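Local coordinates for protein-tyrosine-phosphatase (Shewanella sp., PDB 2Z72) that removes phosphate from protein phosphotyrosine by hydrolysis, as a cold-active phosphatase of the calcineurin-like phosphoesterase family with two zinc ions bound, at residues A[82-94]-A[323-335]. Residues are numbered along the deposited sequence; the frame is centred on the assembly and turned at random. Where two conformers were deposited one is given.
Sequences QYDVLLTLLKKQK and LIRGLYDGTRETL
Gln93, with CG beside its backbone N (chi1 -74°) and the chain bent again at chi2 (-67°), folds its amide into the turn joining strands 322-326 and 332-334, while Tyr328, with CG opposite its own N (chi1 -161°), lays its ring along helix 83-92. Both N-H groups of the Gln93 amide are used, each acceptor lying close to the amide plane, which fixes its rotation. Gln93 NE2 donates to Leu327 O at 2.9 Å, in the carbonyl plane and on a lone pair, and to Thr331 O at 3.0 Å, from above that carbonyl's plane. Each carbonyl also takes a backbone N-H, from Gly330 and Leu327 respectively, so the amide adds a second N-H to two carbonyls already bonded within the hairpin, one of them in the type I turn from Leu327 to Gly330. Gln93 CD packs 3.6 Å from Gly326 CA, where a CB would clash. With an alanine here in place of Gln93, both carbonyls would probably lose this donor and a gap would open over Gly326. The Tyr328 ring presents its edge to Val85 O, Tyr328 CE2 lying 3.5 Å from that oxygen. Thr88 CG2 comes within 3.4 Å of Tyr328 CZ, and Leu89 CB packs against Tyr328 CD2. Where Lys92 passes the turn, its CG rests 3.4 Å from Tyr328 O, and a water bridges Lys92 O and Gly330 O. Beyond the tyrosine, Asp329 OD2 accepts from Thr331 N in an Asx turn and also from Thr331 OG1. The contact thus ties the flank of helix 83-92, from Val85 to the residue just past its end, to a beta hairpin at the sheet margin: Leu89 and Gln93 also touch Leu315 of strand 315-319, and Leu86 and Leu90 touch Met111 and Met109 of strand 108-111 and Phe128 of helix 122-138.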
# COMPACT_ATOMS: atom_id res chain seq x y z
N GLN A 82 -6.98 -6.35 6.71
CA GLN A 82 -7.24 -6.32 8.16
C GLN A 82 -7.43 -4.86 8.62
O GLN A 82 -6.54 -4.23 9.17
CB GLN A 82 -6.14 -7.02 8.91
CG GLN A 82 -6.04 -8.48 8.57
CD GLN A 82 -7.20 -9.33 9.03
OE1 GLN A 82 -7.41 -10.44 8.44
NE2 GLN A 82 -7.93 -8.96 10.03
N TYR A 83 -8.60 -4.32 8.34
CA TYR A 83 -8.95 -2.96 8.67
C TYR A 83 -8.94 -2.68 10.16
O TYR A 83 -8.36 -1.69 10.64
CB TYR A 83 -10.32 -2.59 8.09
CG TYR A 83 -10.83 -1.24 8.53
CD1 TYR A 83 -11.89 -1.09 9.37
CD2 TYR A 83 -10.20 -0.09 8.03
CE1 TYR A 83 -12.37 0.14 9.76
CE2 TYR A 83 -10.68 1.17 8.43
CZ TYR A 83 -11.73 1.28 9.28
OH TYR A 83 -12.15 2.56 9.63
N ASP A 84 -9.55 -3.57 10.97
CA ASP A 84 -9.61 -3.33 12.38
C ASP A 84 -8.23 -3.21 12.97
O ASP A 84 -7.98 -2.33 13.85
CB ASP A 84 -10.38 -4.44 13.11
CG ASP A 84 -11.81 -4.62 12.66
OD1 ASP A 84 -12.43 -3.64 12.18
OD2 ASP A 84 -12.31 -5.75 12.83
N VAL A 85 -7.31 -4.07 12.58
CA VAL A 85 -5.94 -4.01 13.11
C VAL A 85 -5.24 -2.72 12.67
O VAL A 85 -4.61 -2.05 13.51
CB VAL A 85 -5.13 -5.23 12.65
CG1 VAL A 85 -3.67 -5.15 13.07
CG2 VAL A 85 -5.75 -6.53 13.21
N LEU A 86 -5.37 -2.37 11.41
CA LEU A 86 -4.81 -1.11 10.96
C LEU A 86 -5.29 0.08 11.74
O LEU A 86 -4.53 0.97 12.17
CB LEU A 86 -5.12 -0.94 9.47
CG LEU A 86 -4.73 0.38 8.83
CD1 LEU A 86 -3.22 0.57 8.87
CD2 LEU A 86 -5.27 0.49 7.40
N LEU A 87 -6.63 0.18 11.93
CA LEU A 87 -7.20 1.30 12.60
C LEU A 87 -6.70 1.37 14.03
O LEU A 87 -6.33 2.44 14.55
CB LEU A 87 -8.72 1.25 12.56
CG LEU A 87 -9.45 2.53 12.92
CD1 LEU A 87 -9.38 3.58 11.81
CD2 LEU A 87 -10.91 2.16 13.15
N THR A 88 -6.71 0.22 14.72
CA THR A 88 -6.25 0.21 16.10
C THR A 88 -4.78 0.68 16.21
O THR A 88 -4.43 1.47 17.07
CB THR A 88 -6.41 -1.19 16.69
OG1 THR A 88 -7.82 -1.43 16.79
CG2 THR A 88 -5.77 -1.33 18.06
N LEU A 89 -3.94 0.17 15.29
CA LEU A 89 -2.54 0.55 15.33
C LEU A 89 -2.39 2.06 15.15
O LEU A 89 -1.63 2.72 15.87
CB LEU A 89 -1.79 -0.22 14.22
CG LEU A 89 -0.33 0.29 14.00
CD1 LEU A 89 0.52 0.13 15.24
CD2 LEU A 89 0.26 -0.50 12.81
N LEU A 90 -3.09 2.63 14.18
CA LEU A 90 -2.93 4.06 13.90
C LEU A 90 -3.49 4.90 15.02
O LEU A 90 -3.01 5.98 15.33
CB LEU A 90 -3.56 4.41 12.55
CG LEU A 90 -2.91 3.75 11.34
CD1 LEU A 90 -3.66 4.15 10.08
CD2 LEU A 90 -1.41 4.04 11.23
N LYS A 91 -4.58 4.43 15.67
CA LYS A 91 -5.12 5.12 16.82
C LYS A 91 -4.12 5.09 17.97
O LYS A 91 -3.87 6.11 18.64
CB LYS A 91 -6.45 4.51 17.28
CG LYS A 91 -7.67 4.81 16.41
CD LYS A 91 -8.84 3.85 16.75
CE LYS A 91 -9.30 4.07 18.20
NZ LYS A 91 -10.46 3.16 18.56
N LYS A 92 -3.60 3.87 18.25
CA LYS A 92 -2.70 3.75 19.41
C LYS A 92 -1.43 4.55 19.22
O LYS A 92 -0.89 5.04 20.22
CB LYS A 92 -2.37 2.28 19.60
CG LYS A 92 -3.53 1.45 20.16
CD LYS A 92 -3.70 1.65 21.62
CE LYS A 92 -4.92 0.90 22.16
NZ LYS A 92 -5.09 1.16 23.59
N GLN A 93 -0.97 4.67 17.99
CA GLN A 93 0.27 5.40 17.68
C GLN A 93 -0.02 6.86 17.37
O GLN A 93 0.90 7.64 17.02
CB GLN A 93 1.04 4.70 16.57
CG GLN A 93 1.74 3.44 17.02
CD GLN A 93 2.85 3.72 17.99
OE1 GLN A 93 3.48 4.76 17.89
NE2 GLN A 93 3.11 2.79 18.86
N LYS A 94 -1.28 7.33 17.47
CA LYS A 94 -1.65 8.75 17.35
C LYS A 94 -1.37 9.31 15.96
O LYS A 94 -1.12 10.50 15.77
CB LYS A 94 -0.97 9.60 18.43
CG LYS A 94 -1.29 9.10 19.85
CD LYS A 94 -0.48 9.86 20.88
CE LYS A 94 -1.00 9.72 22.30
NZ LYS A 94 -1.53 8.39 22.70
N LEU A 323 15.32 5.85 14.36
CA LEU A 323 14.41 4.84 13.85
C LEU A 323 13.69 4.25 15.05
O LEU A 323 14.37 3.73 15.93
CB LEU A 323 15.13 3.73 13.08
CG LEU A 323 15.97 4.16 11.90
CD1 LEU A 323 16.85 3.00 11.44
CD2 LEU A 323 15.05 4.66 10.83
N ILE A 324 12.37 4.34 15.07
CA ILE A 324 11.58 3.96 16.23
C ILE A 324 10.55 2.92 15.85
O ILE A 324 9.81 3.11 14.86
CB ILE A 324 10.91 5.18 16.85
CG1 ILE A 324 12.01 6.18 17.32
CG2 ILE A 324 9.91 4.79 17.94
CD1 ILE A 324 11.58 7.58 17.55
N ARG A 325 10.47 1.86 16.60
CA ARG A 325 9.44 0.84 16.52
C ARG A 325 8.22 1.32 17.32
O ARG A 325 8.33 1.57 18.51
CB ARG A 325 9.99 -0.46 17.07
CG ARG A 325 8.99 -1.60 17.23
CD ARG A 325 9.74 -2.79 17.82
NE ARG A 325 8.82 -3.83 18.22
CZ ARG A 325 8.82 -4.63 19.26
NH1 ARG A 325 9.80 -4.54 20.16
NH2 ARG A 325 7.83 -5.48 19.35
N GLY A 326 7.08 1.40 16.66
CA GLY A 326 5.81 1.75 17.29
C GLY A 326 4.98 0.49 17.42
O GLY A 326 4.52 -0.11 16.45
N LEU A 327 4.82 0.08 18.68
CA LEU A 327 4.13 -1.16 19.00
C LEU A 327 2.60 -0.98 18.95
O LEU A 327 2.05 0.13 19.10
CB LEU A 327 4.58 -1.65 20.39
CG LEU A 327 6.00 -2.25 20.48
CD1 LEU A 327 7.03 -1.18 20.67
CD2 LEU A 327 6.06 -3.23 21.63
N TYR A 328 1.92 -2.13 18.87
CA TYR A 328 0.47 -2.16 18.79
C TYR A 328 -0.19 -1.57 20.00
O TYR A 328 -1.34 -1.10 19.91
CB TYR A 328 -0.02 -3.59 18.61
CG TYR A 328 -1.41 -3.78 18.08
CD1 TYR A 328 -2.32 -4.60 18.77
CD2 TYR A 328 -1.86 -3.15 16.92
CE1 TYR A 328 -3.60 -4.79 18.31
CE2 TYR A 328 -3.15 -3.35 16.45
CZ TYR A 328 -4.02 -4.16 17.15
OH TYR A 328 -5.26 -4.33 16.61
N ASP A 329 0.45 -1.65 21.18
CA ASP A 329 -0.11 -1.14 22.43
C ASP A 329 0.15 0.36 22.62
O ASP A 329 -0.27 0.86 23.67
CB ASP A 329 0.40 -1.97 23.59
CG ASP A 329 1.85 -1.76 23.92
OD1 ASP A 329 2.23 -2.41 24.96
OD2 ASP A 329 2.56 -1.03 23.20
N GLY A 330 0.79 1.02 21.62
CA GLY A 330 0.97 2.46 21.71
C GLY A 330 2.33 2.82 22.30
O GLY A 330 2.70 4.00 22.31
N THR A 331 3.08 1.85 22.77
CA THR A 331 4.45 2.12 23.25
C THR A 331 5.42 2.15 22.07
O THR A 331 5.07 1.76 20.94
CB THR A 331 4.94 1.06 24.27
OG1 THR A 331 5.01 -0.23 23.71
CG2 THR A 331 4.01 1.00 25.49
N ARG A 332 6.64 2.60 22.32
CA ARG A 332 7.69 2.83 21.36
C ARG A 332 8.99 2.24 21.85
O ARG A 332 9.25 2.35 23.07
CB ARG A 332 8.00 4.32 21.21
CG ARG A 332 6.76 5.15 21.34
CD ARG A 332 6.14 4.84 19.83
NE ARG A 332 6.55 6.37 19.33
CZ ARG A 332 5.78 7.33 19.81
NH1 ARG A 332 5.99 8.62 19.49
NH2 ARG A 332 4.70 7.15 20.61
N GLU A 333 9.85 1.76 20.98
CA GLU A 333 11.20 1.30 21.26
C GLU A 333 12.13 1.80 20.19
O GLU A 333 11.87 1.62 19.01
CB GLU A 333 11.20 -0.24 21.28
CG GLU A 333 10.37 -0.67 22.48
CD GLU A 333 10.50 -2.06 22.99
OE1 GLU A 333 9.45 -2.52 23.53
OE2 GLU A 333 11.62 -2.61 22.86
N THR A 334 13.23 2.37 20.59
CA THR A 334 14.17 2.90 19.60
C THR A 334 14.99 1.76 18.99
O THR A 334 15.55 1.03 19.80
CB THR A 334 15.07 3.97 20.24
OG1 THR A 334 14.17 5.02 20.64
CG2 THR A 334 16.00 4.59 19.24
N LEU A 335 15.08 1.71 17.67
CA LEU A 335 15.94 0.75 17.00
C LEU A 335 17.32 1.28 16.77
O LEU A 335 18.34 0.60 16.87
CB LEU A 335 15.37 0.28 15.66
CG LEU A 335 13.96 -0.31 15.70
CD1 LEU A 335 13.47 -0.69 14.33
CD2 LEU A 335 13.92 -1.53 16.61
O HOH W 1 1.40 6.29 21.10
O HOH W 2 -2.53 2.97 24.75